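Local atomic coordinates of DNA repair protein RecN (Deinococcus radiodurans, PDB entry 4ABY), a protein that binds and probably hydrolyses ATP through its SMC-like head domain, and may take part in recombinational repair of damaged DNA. Residues A[252-257]-A[302-307]; A[117-122]-A[139-144]; A[388-393]-A[408-413]; A[172-177]-A[235-240]; A[186-191]-A[218-223]. One frame throughout, in Å; residues are numbered along the deposited sequence.

Overall arrangement
The five contacts trace the ABC-type ATPase head of RecN and the start of its coiled coil. Contacts 1 and 2 are buried: in contact 1 a loop meets helix 298-312, largely through apolar atoms and a weak hydrogen bond, and in contact 2 a helix covers the antiparallel sheet without any polar bond. Contact 3, partly buried, packs the two last helices together through branched apolar groups and the face of an arginine. Contacts 4 and 5 join the same pair of helices, 175-197 and 214-249, with centres 23 Å apart; contact 4 is a surface salt-bridge network, contact 5 an aromatic and aliphatic interface. Contacts 3 and 5 are far apart, their centres separated by 64 Å.

Contact 1 (A[252-257]-A[302-307]); sequences LGMPHA and SRVMLA
Leu252 and Arg303 mark the closest backbone approach, 6.8 Å from CA to CA, where the loop between helix 214-249 and strand 258-266 passes helix 298-312. In an ABC-type ATPase head this is the helix that starts in the signature sequence, so the contact lays the loop that follows helix 214-249 against the signature helix. The Arg303 chain bends at chi3 (-58°), and its NE reaches Leu252 O at 3.0 Å. That hydrogen bond is weak, because the N-H points well off the oxygen (122°); NH1 has another weak bond, to Val324 O. The methyl CE of Met254, a selenomethionine, comes obliquely to the same guanidinium, 3.8 Å from Arg303 NE. With Arg303 cut back to an alanine, Leu252 O is likely to lose this donor, and a gap would probably open beside Met254 CE. Elsewhere the match is apolar: Leu252 CD2 lies 4.3 Å from Ala307 CB, and Phe281 touches both Met254 and Val304. The Met254 and Val304 side chains cross at about a right angle, Met254 SE lying 4.1 Å from Val304 CG2.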
# COMPACT_ATOMS: atom_id res chain seq x y z
N LEU A 252 9.59 -10.23 10.58
CA LEU A 252 8.30 -10.50 9.98
C LEU A 252 8.29 -11.81 9.19
O LEU A 252 7.55 -11.95 8.22
CB LEU A 252 7.91 -9.35 9.06
CG LEU A 252 7.22 -8.13 9.69
CD1 LEU A 252 7.89 -7.73 11.00
CD2 LEU A 252 7.21 -6.98 8.71
N GLY A 253 9.12 -12.76 9.61
CA GLY A 253 9.17 -14.06 8.96
C GLY A 253 10.11 -14.13 7.77
O GLY A 253 9.92 -14.96 6.87
N MSE A 254 11.12 -13.26 7.75
CA MSE A 254 12.16 -13.28 6.73
C MSE A 254 13.49 -12.98 7.40
O MSE A 254 14.08 -11.93 7.17
CB MSE A 254 11.87 -12.25 5.64
CG MSE A 254 10.77 -12.66 4.68
SE MSE A 254 9.97 -11.16 3.73
CE MSE A 254 8.91 -10.38 5.16
N PRO A 255 13.97 -13.92 8.24
CA PRO A 255 15.15 -13.67 9.07
C PRO A 255 16.40 -13.43 8.24
O PRO A 255 17.35 -12.83 8.75
CB PRO A 255 15.29 -14.98 9.86
CG PRO A 255 13.97 -15.67 9.73
CD PRO A 255 13.46 -15.28 8.39
N HIS A 256 16.40 -13.89 7.00
CA HIS A 256 17.59 -13.78 6.16
C HIS A 256 17.36 -12.91 4.93
O HIS A 256 18.00 -13.09 3.90
CB HIS A 256 18.07 -15.16 5.73
CG HIS A 256 18.24 -16.12 6.87
ND1 HIS A 256 19.09 -15.87 7.92
CD2 HIS A 256 17.65 -17.31 7.13
CE1 HIS A 256 19.03 -16.87 8.78
NE2 HIS A 256 18.16 -17.76 8.32
N ALA A 257 16.43 -11.97 5.05
CA ALA A 257 16.15 -11.07 3.96
C ALA A 257 17.38 -10.23 3.68
O ALA A 257 18.07 -9.81 4.60
CB ALA A 257 14.96 -10.19 4.28
N SER A 302 3.50 -7.73 0.83
CA SER A 302 2.72 -6.97 1.81
C SER A 302 3.50 -6.69 3.08
O SER A 302 3.45 -5.58 3.61
CB SER A 302 1.42 -7.71 2.16
OG SER A 302 0.52 -7.73 1.07
N ARG A 303 4.23 -7.69 3.56
CA ARG A 303 4.95 -7.53 4.82
C ARG A 303 6.15 -6.62 4.66
O ARG A 303 6.56 -5.95 5.60
CB ARG A 303 5.34 -8.88 5.41
CG ARG A 303 4.15 -9.67 5.91
CD ARG A 303 4.56 -10.83 6.76
NE ARG A 303 5.45 -11.74 6.06
CZ ARG A 303 5.04 -12.75 5.28
NH1 ARG A 303 3.74 -12.97 5.10
NH2 ARG A 303 5.94 -13.53 4.69
N VAL A 304 6.71 -6.59 3.45
CA VAL A 304 7.82 -5.69 3.17
C VAL A 304 7.28 -4.27 3.03
O VAL A 304 7.92 -3.31 3.45
CB VAL A 304 8.60 -6.11 1.92
CG1 VAL A 304 9.67 -5.09 1.59
CG2 VAL A 304 9.22 -7.48 2.13
N MSE A 305 6.09 -4.16 2.45
CA MSE A 305 5.41 -2.87 2.32
C MSE A 305 5.06 -2.31 3.69
O MSE A 305 5.20 -1.12 3.95
CB MSE A 305 4.15 -2.99 1.47
CG MSE A 305 4.40 -3.31 0.01
SE MSE A 305 5.48 -1.97 -0.91
CE MSE A 305 7.27 -2.70 -0.60
N LEU A 306 4.59 -3.19 4.58
CA LEU A 306 4.29 -2.80 5.95
C LEU A 306 5.52 -2.22 6.64
O LEU A 306 5.47 -1.14 7.22
CB LEU A 306 3.74 -3.99 6.74
CG LEU A 306 3.53 -3.78 8.24
CD1 LEU A 306 2.53 -2.66 8.49
CD2 LEU A 306 3.06 -5.07 8.88
N ALA A 307 6.63 -2.95 6.57
CA ALA A 307 7.87 -2.52 7.20
C ALA A 307 8.29 -1.15 6.71
O ALA A 307 8.53 -0.24 7.51
CB ALA A 307 8.98 -3.53 6.95

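Contact 2 (A[117-122]-A[139-144]); sequences ASRRLS and RELQEW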
# COMPACT_ATOMS: atom_id res chain seq x y z
N ALA A 117 -16.12 9.17 -3.85
CA ALA A 117 -15.68 8.63 -5.12
C ALA A 117 -16.51 7.38 -5.38
O ALA A 117 -16.92 6.70 -4.44
CB ALA A 117 -14.20 8.29 -5.08
N SER A 118 -16.78 7.08 -6.64
CA SER A 118 -17.55 5.89 -6.95
C SER A 118 -17.08 5.22 -8.23
O SER A 118 -16.48 5.86 -9.10
CB SER A 118 -19.04 6.20 -7.03
OG SER A 118 -19.40 6.62 -8.33
N ARG A 119 -17.36 3.93 -8.33
CA ARG A 119 -17.04 3.14 -9.50
C ARG A 119 -18.21 2.22 -9.79
O ARG A 119 -18.61 1.45 -8.93
CB ARG A 119 -15.76 2.33 -9.25
CG ARG A 119 -15.27 1.54 -10.45
CD ARG A 119 -14.80 2.44 -11.57
NE ARG A 119 -14.04 1.69 -12.56
CZ ARG A 119 -12.73 1.47 -12.47
NH1 ARG A 119 -12.05 1.95 -11.44
NH2 ARG A 119 -12.10 0.77 -13.41
N ARG A 120 -18.78 2.33 -10.98
CA ARG A 120 -19.91 1.50 -11.39
C ARG A 120 -19.50 0.62 -12.56
O ARG A 120 -19.01 1.11 -13.57
CB ARG A 120 -21.10 2.35 -11.80
CG ARG A 120 -22.31 1.55 -12.27
CD ARG A 120 -23.44 2.45 -12.74
NE ARG A 120 -23.16 3.06 -14.04
CZ ARG A 120 -23.43 2.48 -15.21
NH1 ARG A 120 -23.99 1.27 -15.24
NH2 ARG A 120 -23.14 3.09 -16.35
N LEU A 121 -19.70 -0.69 -12.42
CA LEU A 121 -19.44 -1.60 -13.52
C LEU A 121 -20.74 -2.16 -14.05
O LEU A 121 -21.60 -2.59 -13.29
CB LEU A 121 -18.53 -2.74 -13.08
CG LEU A 121 -17.08 -2.34 -12.80
CD1 LEU A 121 -16.27 -3.58 -12.50
CD2 LEU A 121 -16.51 -1.59 -13.99
N SER A 122 -20.89 -2.14 -15.37
CA SER A 122 -22.12 -2.61 -15.99
C SER A 122 -21.87 -3.88 -16.77
O SER A 122 -20.89 -4.00 -17.49
CB SER A 122 -22.69 -1.53 -16.91
OG SER A 122 -23.85 -1.99 -17.57
N ARG A 139 -8.90 7.78 -15.29
CA ARG A 139 -7.58 8.33 -15.04
C ARG A 139 -7.61 9.37 -13.91
O ARG A 139 -6.68 9.45 -13.11
CB ARG A 139 -7.02 8.94 -16.33
CG ARG A 139 -5.50 8.99 -16.42
CD ARG A 139 -5.00 10.41 -16.29
NE ARG A 139 -5.77 11.33 -17.11
CZ ARG A 139 -5.91 12.63 -16.84
NH1 ARG A 139 -5.33 13.16 -15.77
NH2 ARG A 139 -6.64 13.40 -17.64
N GLU A 140 -8.69 10.15 -13.85
CA GLU A 140 -8.84 11.18 -12.82
C GLU A 140 -9.24 10.58 -11.48
O GLU A 140 -8.86 11.09 -10.43
CB GLU A 140 -9.87 12.22 -13.26
CG GLU A 140 -9.55 12.87 -14.58
CD GLU A 140 -10.55 13.94 -14.97
OE1 GLU A 140 -10.61 14.98 -14.29
OE2 GLU A 140 -11.28 13.72 -15.96
N LEU A 141 -10.00 9.49 -11.53
CA LEU A 141 -10.34 8.75 -10.33
C LEU A 141 -9.06 8.22 -9.70
O LEU A 141 -8.89 8.27 -8.49
CB LEU A 141 -11.28 7.58 -10.67
CG LEU A 141 -11.76 6.68 -9.53
CD1 LEU A 141 -12.49 7.48 -8.47
CD2 LEU A 141 -12.66 5.59 -10.08
N GLN A 142 -8.17 7.72 -10.55
CA GLN A 142 -6.89 7.18 -10.09
C GLN A 142 -6.05 8.25 -9.41
O GLN A 142 -5.54 8.04 -8.31
CB GLN A 142 -6.11 6.61 -11.26
CG GLN A 142 -6.73 5.39 -11.86
CD GLN A 142 -6.01 4.95 -13.11
OE1 GLN A 142 -6.37 3.95 -13.73
NE2 GLN A 142 -4.98 5.71 -13.50
N GLU A 143 -5.90 9.39 -10.07
CA GLU A 143 -5.08 10.47 -9.55
C GLU A 143 -5.62 10.99 -8.23
O GLU A 143 -4.86 11.38 -7.35
CB GLU A 143 -4.96 11.60 -10.57
CG GLU A 143 -4.33 11.15 -11.89
CD GLU A 143 -4.25 12.27 -12.91
OE1 GLU A 143 -5.00 13.26 -12.78
OE2 GLU A 143 -3.43 12.15 -13.85
N TRP A 144 -6.94 10.99 -8.10
CA TRP A 144 -7.58 11.50 -6.89
C TRP A 144 -7.52 10.49 -5.76
O TRP A 144 -7.14 10.81 -4.64
CB TRP A 144 -9.02 11.92 -7.16
CG TRP A 144 -9.70 12.47 -5.94
CD1 TRP A 144 -9.77 13.78 -5.56
CD2 TRP A 144 -10.38 11.73 -4.93
NE1 TRP A 144 -10.46 13.90 -4.38
CE2 TRP A 144 -10.84 12.65 -3.97
CE3 TRP A 144 -10.65 10.37 -4.74
CZ2 TRP A 144 -11.56 12.26 -2.84
CZ3 TRP A 144 -11.36 9.98 -3.61
CH2 TRP A 144 -11.81 10.93 -2.68
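Leu141 and Trp144 both carry CG anti to the backbone N (chi1 -180° and -179°), which sends their side chains from one side of helix 139-144 across to Ala117 on strand 117-122. There the two split the work: Leu141 CD1 stands 3.9 Å from Ala117 CB, while the rim carbon CZ3 of Trp144 meets the same methyl at 3.6 Å. The methyl approaches the indole obliquely. The strand belongs to the antiparallel sheet of the ABC-type head, and the helix lies against that sheet; the axes of the two short segments pass 10.0 Å apart, their N-to-C directions 141° apart. Strand 127-131 adds to the same surface, with Leu131 touching both Leu141 and Trp144; Trp106 meets the Trp144 ring edge-to-face. The other branch of Leu141 serves a different neighbour. Its CD2 is 4.0 Å from Ser118 O and also lies against Arg119, whose chain, bent at chi2, brings NH1 to 3.9 Å from it. The polar end of Arg119 is held elsewhere, NH2 by Gly86 O and NH1 more weakly by Leu82 O.

Contact 3 (A[388-393]-A[408-413]); sequences ERLEEI and HARELL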
# COMPACT_ATOMS: atom_id res chain seq x y z
N GLU A 388 -18.13 -9.60 22.93
CA GLU A 388 -18.41 -10.31 21.71
C GLU A 388 -17.12 -10.48 20.93
O GLU A 388 -16.89 -11.49 20.29
CB GLU A 388 -19.42 -9.54 20.87
CG GLU A 388 -20.07 -10.35 19.78
CD GLU A 388 -21.25 -9.63 19.18
OE1 GLU A 388 -21.40 -8.41 19.45
OE2 GLU A 388 -22.02 -10.27 18.44
N ARG A 389 -16.28 -9.45 21.02
CA ARG A 389 -14.98 -9.47 20.37
C ARG A 389 -14.09 -10.50 21.04
O ARG A 389 -13.49 -11.34 20.38
CB ARG A 389 -14.34 -8.09 20.47
CG ARG A 389 -12.98 -8.02 19.86
CD ARG A 389 -12.26 -6.77 20.31
NE ARG A 389 -11.02 -6.59 19.56
CZ ARG A 389 -10.39 -5.42 19.46
NH1 ARG A 389 -10.89 -4.35 20.05
NH2 ARG A 389 -9.27 -5.34 18.76
N LEU A 390 -14.00 -10.42 22.36
CA LEU A 390 -13.22 -11.37 23.14
C LEU A 390 -13.62 -12.79 22.75
O LEU A 390 -12.78 -13.67 22.64
CB LEU A 390 -13.46 -11.15 24.63
CG LEU A 390 -12.82 -12.16 25.58
CD1 LEU A 390 -11.31 -12.03 25.55
CD2 LEU A 390 -13.34 -11.97 26.98
N GLU A 391 -14.89 -13.01 22.56
CA GLU A 391 -15.36 -14.30 22.13
C GLU A 391 -14.81 -14.67 20.80
O GLU A 391 -14.44 -15.77 20.59
CB GLU A 391 -16.85 -14.22 21.98
CG GLU A 391 -17.59 -15.06 22.94
CD GLU A 391 -18.95 -15.39 22.43
OE1 GLU A 391 -19.26 -14.97 21.31
OE2 GLU A 391 -19.70 -16.06 23.14
N GLU A 392 -14.78 -13.73 19.87
CA GLU A 392 -14.29 -13.98 18.52
C GLU A 392 -12.81 -14.36 18.52
O GLU A 392 -12.41 -15.33 17.87
CB GLU A 392 -14.52 -12.76 17.63
CG GLU A 392 -14.06 -12.93 16.19
CD GLU A 392 -14.92 -13.90 15.40
OE1 GLU A 392 -15.87 -14.48 15.98
OE2 GLU A 392 -14.65 -14.08 14.19
N ILE A 393 -12.01 -13.60 19.25
CA ILE A 393 -10.58 -13.87 19.35
C ILE A 393 -10.35 -15.30 19.82
O ILE A 393 -9.50 -16.00 19.28
CB ILE A 393 -9.90 -12.91 20.33
CG1 ILE A 393 -10.08 -11.47 19.86
CG2 ILE A 393 -8.42 -13.23 20.43
CD1 ILE A 393 -9.57 -11.22 18.46
N HIS A 408 -6.34 -16.79 27.05
CA HIS A 408 -5.38 -16.43 26.01
C HIS A 408 -5.89 -15.20 25.27
O HIS A 408 -5.12 -14.30 24.91
CB HIS A 408 -5.19 -17.59 25.03
CG HIS A 408 -3.95 -17.49 24.21
ND1 HIS A 408 -3.10 -16.41 24.26
CD2 HIS A 408 -3.40 -18.35 23.31
CE1 HIS A 408 -2.09 -16.59 23.43
NE2 HIS A 408 -2.25 -17.76 22.84
N ALA A 409 -7.20 -15.15 25.05
CA ALA A 409 -7.83 -14.02 24.40
C ALA A 409 -7.65 -12.74 25.22
O ALA A 409 -7.33 -11.69 24.67
CB ALA A 409 -9.31 -14.30 24.15
N ARG A 410 -7.86 -12.85 26.53
CA ARG A 410 -7.67 -11.72 27.44
C ARG A 410 -6.30 -11.07 27.26
O ARG A 410 -6.17 -9.85 27.26
CB ARG A 410 -7.82 -12.16 28.90
CG ARG A 410 -9.25 -12.32 29.39
CD ARG A 410 -9.26 -12.73 30.87
NE ARG A 410 -10.61 -13.00 31.38
CZ ARG A 410 -10.87 -13.40 32.61
NH1 ARG A 410 -9.89 -13.59 33.48
NH2 ARG A 410 -12.13 -13.62 32.99
N GLU A 411 -5.27 -11.90 27.11
CA GLU A 411 -3.90 -11.41 27.02
C GLU A 411 -3.60 -10.80 25.66
O GLU A 411 -2.95 -9.76 25.56
CB GLU A 411 -2.89 -12.51 27.34
CG GLU A 411 -2.94 -12.99 28.78
CD GLU A 411 -1.65 -13.66 29.20
OE1 GLU A 411 -0.64 -12.95 29.35
OE2 GLU A 411 -1.66 -14.90 29.38
N LEU A 412 -4.08 -11.46 24.60
CA LEU A 412 -3.88 -10.96 23.25
C LEU A 412 -4.47 -9.56 23.10
O LEU A 412 -3.87 -8.69 22.47
CB LEU A 412 -4.52 -11.91 22.23
CG LEU A 412 -3.70 -13.15 21.84
CD1 LEU A 412 -4.55 -14.14 21.05
CD2 LEU A 412 -2.48 -12.74 21.04
N LEU A 413 -5.64 -9.36 23.69
CA LEU A 413 -6.33 -8.07 23.62
C LEU A 413 -5.63 -7.01 24.45
O LEU A 413 -5.64 -5.82 24.11
CB LEU A 413 -7.79 -8.22 24.06
CG LEU A 413 -8.71 -9.01 23.12
CD1 LEU A 413 -10.07 -9.26 23.77
CD2 LEU A 413 -8.88 -8.29 21.80
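Leu413 presents its two methyls to different parts of segment 388-393. CD1 turns to Leu390, the two side chains set at a slant, with Leu413 CD1 3.5 Å from Leu390 CD1. CD2 covers one face of the Arg389 guanidinium, 3.5 Å from NE; the extended arginine and the leucine run past each other in opposite directions, and the same CD2 reaches Ile393 CG1 at 3.9 Å. Arg389 keeps its polar tip for other partners, since NH2 is bonded to Ala362 O and Ala359 O. Leu390 has CG anti to the backbone N (chi1 174°), which swings CD1 over the small side chain of Ala409. Ile393 meets two residues with one branch, its CG2 lying 4.0 Å from Ala409 CB and just as far from Leu412 CD1. Shortening Leu413 to an alanine is likely to leave the Arg389 face without this apolar cover and to open a gap beside Leu390 and Ile393. The axes of the segments pass 9.0 Å apart at 109°, so the arrangement is a steeply crossed pair of consecutive helices closing the C-terminal end of the ATPase head, with the Ile393 side chain about 11 Å from that of Gly67 in the predicted ATP-binding loop.

Contact 4 (A[172-177]-A[235-240]); sequences RRVTKE and EREAEP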
# COMPACT_ATOMS: atom_id res chain seq x y z
N ARG A 172 14.96 11.41 -0.33
CA ARG A 172 14.46 12.24 0.76
C ARG A 172 15.31 12.08 2.02
O ARG A 172 14.95 12.56 3.09
CB ARG A 172 12.96 12.00 1.04
CG ARG A 172 12.57 10.59 1.45
CD ARG A 172 11.04 10.45 1.43
NE ARG A 172 10.58 9.07 1.49
CZ ARG A 172 9.96 8.52 2.54
NH1 ARG A 172 9.73 9.24 3.63
NH2 ARG A 172 9.57 7.25 2.49
N ARG A 173 16.44 11.40 1.85
CA ARG A 173 17.45 11.27 2.90
C ARG A 173 18.63 12.18 2.59
O ARG A 173 19.50 12.40 3.43
CB ARG A 173 17.93 9.83 3.00
CG ARG A 173 16.81 8.82 3.22
CD ARG A 173 16.25 8.89 4.63
NE ARG A 173 17.00 8.03 5.55
CZ ARG A 173 16.48 7.47 6.63
NH1 ARG A 173 15.20 7.67 6.94
NH2 ARG A 173 17.23 6.69 7.40
N VAL A 174 18.65 12.71 1.37
CA VAL A 174 19.72 13.59 0.93
C VAL A 174 19.16 14.81 0.21
O VAL A 174 19.66 15.22 -0.83
CB VAL A 174 20.73 12.85 0.00
CG1 VAL A 174 21.42 11.73 0.76
CG2 VAL A 174 20.03 12.31 -1.23
N THR A 175 18.12 15.40 0.79
CA THR A 175 17.46 16.55 0.18
C THR A 175 18.43 17.64 -0.23
O THR A 175 18.30 18.22 -1.30
CB THR A 175 16.38 17.14 1.10
OG1 THR A 175 16.95 17.35 2.40
CG2 THR A 175 15.20 16.20 1.22
N LYS A 176 19.40 17.93 0.63
CA LYS A 176 20.37 18.98 0.34
C LYS A 176 21.02 18.75 -1.03
O LYS A 176 20.96 19.61 -1.91
CB LYS A 176 21.42 19.06 1.44
CG LYS A 176 22.34 20.27 1.34
CD LYS A 176 23.36 20.29 2.47
CE LYS A 176 24.28 19.07 2.43
NZ LYS A 176 25.14 19.05 1.21
N GLU A 177 21.63 17.58 -1.20
CA GLU A 177 22.28 17.23 -2.46
C GLU A 177 21.30 17.20 -3.62
O GLU A 177 21.60 17.67 -4.72
CB GLU A 177 22.99 15.88 -2.35
CG GLU A 177 24.19 15.88 -1.42
CD GLU A 177 23.82 15.70 0.04
OE1 GLU A 177 22.67 15.99 0.42
OE2 GLU A 177 24.69 15.24 0.82
N GLU A 235 24.72 6.71 -2.19
CA GLU A 235 25.45 5.55 -1.71
C GLU A 235 25.80 5.67 -0.23
O GLU A 235 25.83 4.68 0.50
CB GLU A 235 26.72 5.32 -2.53
CG GLU A 235 26.50 4.66 -3.88
CD GLU A 235 27.75 4.67 -4.75
OE1 GLU A 235 28.48 5.68 -4.73
OE2 GLU A 235 27.99 3.66 -5.46
N ARG A 236 26.06 6.90 0.21
CA ARG A 236 26.41 7.15 1.60
C ARG A 236 25.24 6.84 2.53
O ARG A 236 25.40 6.14 3.53
CB ARG A 236 26.82 8.61 1.79
CG ARG A 236 27.21 8.98 3.22
CD ARG A 236 27.31 10.49 3.40
NE ARG A 236 26.00 11.13 3.57
CZ ARG A 236 25.65 12.28 3.01
NH1 ARG A 236 26.51 12.93 2.24
NH2 ARG A 236 24.44 12.79 3.23
N GLU A 237 24.06 7.34 2.18
CA GLU A 237 22.88 7.22 3.03
C GLU A 237 22.09 5.95 2.78
O GLU A 237 21.11 5.69 3.46
CB GLU A 237 21.98 8.44 2.84
CG GLU A 237 22.54 9.72 3.41
CD GLU A 237 22.71 9.66 4.91
OE1 GLU A 237 21.69 9.72 5.63
OE2 GLU A 237 23.87 9.56 5.38
N ALA A 238 22.53 5.15 1.81
CA ALA A 238 21.80 3.94 1.44
C ALA A 238 21.89 2.83 2.50
O ALA A 238 20.87 2.30 2.94
CB ALA A 238 22.28 3.42 0.09
N GLU A 239 23.11 2.50 2.91
CA GLU A 239 23.33 1.46 3.91
C GLU A 239 22.52 1.68 5.19
O GLU A 239 21.79 0.79 5.62
CB GLU A 239 24.82 1.33 4.23
CG GLU A 239 25.69 1.01 3.02
CD GLU A 239 25.97 -0.47 2.86
OE1 GLU A 239 25.85 -1.21 3.87
OE2 GLU A 239 26.32 -0.90 1.74
N PRO A 240 22.64 2.86 5.81
CA PRO A 240 21.90 3.12 7.05
C PRO A 240 20.40 2.96 6.84
O PRO A 240 19.71 2.50 7.75
CB PRO A 240 22.22 4.59 7.35
CG PRO A 240 23.51 4.83 6.68
CD PRO A 240 23.48 4.02 5.43
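One carboxylate oxygen, OE2 of Glu177, takes both terminal nitrogens of Arg236. The NH1 bond is 3.3 Å long with an N-H...O angle of 153° and meets the oxygen nearly along its C-O axis, while NH2, 3.4 Å from the same OE2, gives a weak bond. The carboxylate lies at the edge of the guanidinium, its own plane turned 44° from that of the arginine. On another edge the NE of Arg236 points almost straight (178°) at Glu237 OE2, 3.2 Å away, so an oxygen of each acid lies near the guanidinium plane and together they probably limit its rotation. Lys176 NZ joins through a long 3.9 Å pair with Glu177 OE2, completing a four-residue network in which the charges probably compensate. Beside it, Val174 CG1 rests 3.5 Å from Glu237 CG, the two side chains running past each other in opposite directions. Val174 sits at the N-cap position of helix 175-197; the Glu177-Arg236 bridge joins the start of that helix to helix 214-249, consistent with the place where the antiparallel coiled coil of an SMC-like protein leaves its head.

Contact 5 (A[186-191]-A[218-223]); sequences AAWREA and ALHAEL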
# COMPACT_ATOMS: atom_id res chain seq x y z
N ALA A 186 18.34 22.71 -13.66
CA ALA A 186 17.44 23.74 -14.17
C ALA A 186 18.19 24.87 -14.85
O ALA A 186 17.81 25.33 -15.92
CB ALA A 186 16.58 24.28 -13.04
N ALA A 187 19.28 25.31 -14.22
CA ALA A 187 20.11 26.38 -14.76
C ALA A 187 20.74 25.97 -16.08
O ALA A 187 20.87 26.78 -17.00
CB ALA A 187 21.18 26.76 -13.75
N TRP A 188 21.13 24.70 -16.17
CA TRP A 188 21.72 24.17 -17.38
C TRP A 188 20.72 24.12 -18.53
O TRP A 188 21.09 24.30 -19.69
CB TRP A 188 22.31 22.79 -17.12
CG TRP A 188 22.74 22.07 -18.37
CD1 TRP A 188 23.74 22.43 -19.23
CD2 TRP A 188 22.19 20.85 -18.89
NE1 TRP A 188 23.84 21.52 -20.25
CE2 TRP A 188 22.90 20.54 -20.07
CE3 TRP A 188 21.16 20.00 -18.48
CZ2 TRP A 188 22.61 19.42 -20.83
CZ3 TRP A 188 20.88 18.89 -19.24
CH2 TRP A 188 21.60 18.61 -20.40
N ARG A 189 19.45 23.87 -18.21
CA ARG A 189 18.41 23.84 -19.23
C ARG A 189 18.14 25.23 -19.82
O ARG A 189 17.79 25.35 -20.99
CB ARG A 189 17.11 23.24 -18.69
CG ARG A 189 17.21 21.78 -18.28
CD ARG A 189 17.87 20.95 -19.37
NE ARG A 189 17.16 21.03 -20.64
CZ ARG A 189 17.67 20.62 -21.80
NH1 ARG A 189 18.90 20.12 -21.85
NH2 ARG A 189 16.96 20.73 -22.91
N GLU A 190 18.30 26.26 -19.00
CA GLU A 190 18.18 27.64 -19.48
C GLU A 190 19.25 27.92 -20.53
O GLU A 190 18.97 28.48 -21.59
CB GLU A 190 18.33 28.65 -18.34
CG GLU A 190 17.11 28.84 -17.47
CD GLU A 190 17.32 29.91 -16.41
OE1 GLU A 190 17.19 31.11 -16.75
OE2 GLU A 190 17.61 29.56 -15.25
N ALA A 191 20.48 27.54 -20.21
CA ALA A 191 21.60 27.75 -21.12
C ALA A 191 21.38 27.02 -22.43
O ALA A 191 21.65 27.55 -23.50
CB ALA A 191 22.89 27.31 -20.48
N ALA A 218 30.03 25.22 -19.13
CA ALA A 218 30.42 25.39 -17.73
C ALA A 218 29.33 24.84 -16.83
O ALA A 218 29.61 24.19 -15.82
CB ALA A 218 30.67 26.85 -17.42
N LEU A 219 28.08 25.12 -17.19
CA LEU A 219 26.93 24.66 -16.42
C LEU A 219 26.83 23.14 -16.46
O LEU A 219 26.45 22.51 -15.47
CB LEU A 219 25.65 25.32 -16.94
CG LEU A 219 25.46 26.81 -16.61
CD1 LEU A 219 24.35 27.43 -17.45
CD2 LEU A 219 25.17 27.01 -15.13
N HIS A 220 27.17 22.55 -17.60
CA HIS A 220 27.13 21.10 -17.75
C HIS A 220 28.21 20.45 -16.90
O HIS A 220 28.07 19.30 -16.47
CB HIS A 220 27.33 20.72 -19.22
CG HIS A 220 27.12 19.26 -19.49
ND1 HIS A 220 28.15 18.35 -19.49
CD2 HIS A 220 25.99 18.56 -19.76
CE1 HIS A 220 27.67 17.14 -19.75
NE2 HIS A 220 26.36 17.25 -19.93
N ALA A 221 29.30 21.18 -16.67
CA ALA A 221 30.37 20.71 -15.81
C ALA A 221 29.90 20.68 -14.36
O ALA A 221 30.15 19.72 -13.64
CB ALA A 221 31.59 21.59 -15.97
N GLU A 222 29.23 21.75 -13.94
CA GLU A 222 28.61 21.79 -12.62
C GLU A 222 27.61 20.65 -12.48
O GLU A 222 27.61 19.93 -11.48
CB GLU A 222 27.90 23.12 -12.40
CG GLU A 222 28.70 24.13 -11.62
CD GLU A 222 28.92 23.71 -10.18
OE1 GLU A 222 27.93 23.73 -9.41
OE2 GLU A 222 30.07 23.37 -9.82
N LEU A 223 26.76 20.50 -13.49
CA LEU A 223 25.72 19.48 -13.48
C LEU A 223 26.28 18.09 -13.20
O LEU A 223 25.71 17.34 -12.41
CB LEU A 223 24.97 19.48 -14.80
CG LEU A 223 23.79 18.51 -14.84
CD1 LEU A 223 22.80 18.86 -13.75
CD2 LEU A 223 23.13 18.55 -16.20
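Trp188 and Leu219 meet where helices 175-197 and 214-249 run antiparallel, the short segments 9.0 Å apart at 157°, as part of the antiparallel coiled-coil arm that RecN shares with SMC proteins. The tryptophan CG is anti to the backbone N (chi1 170°), and the side chain sets out toward the other helix: CB lies 4.2 Å from Leu219 CB. One atom further, CG comes near the methyl CD2 of Leu223. From there the indole divides. Its five-membered side runs along the His220 backbone, Trp188 CD1 standing 3.8 Å from His220 N, and NE1 then meets His220 CB at 3.7 Å. On the six-membered side Trp188 CE3 touches Leu223 CD2 at 3.3 Å. Toward the far end Trp188 CZ2 is 3.6 Å from His220 CD2. The histidine and leucine carbons both lie above the same side of the indole plane, toward its rim; Arg189 NH1 lies over the opposite face. Trp188 and His220 point the same way, side by side, the five-membered ring of Trp188 and the His220 ring turned 59° apart. Val216, on the second helix, also touches Trp188 and Ala191. Past the aromatic pair, Leu219 reaches across to the first helix, where its CD1 sits 3.4 Å from Ala191 CB and 3.6 Å from the carbonyl oxygen O of Ala187.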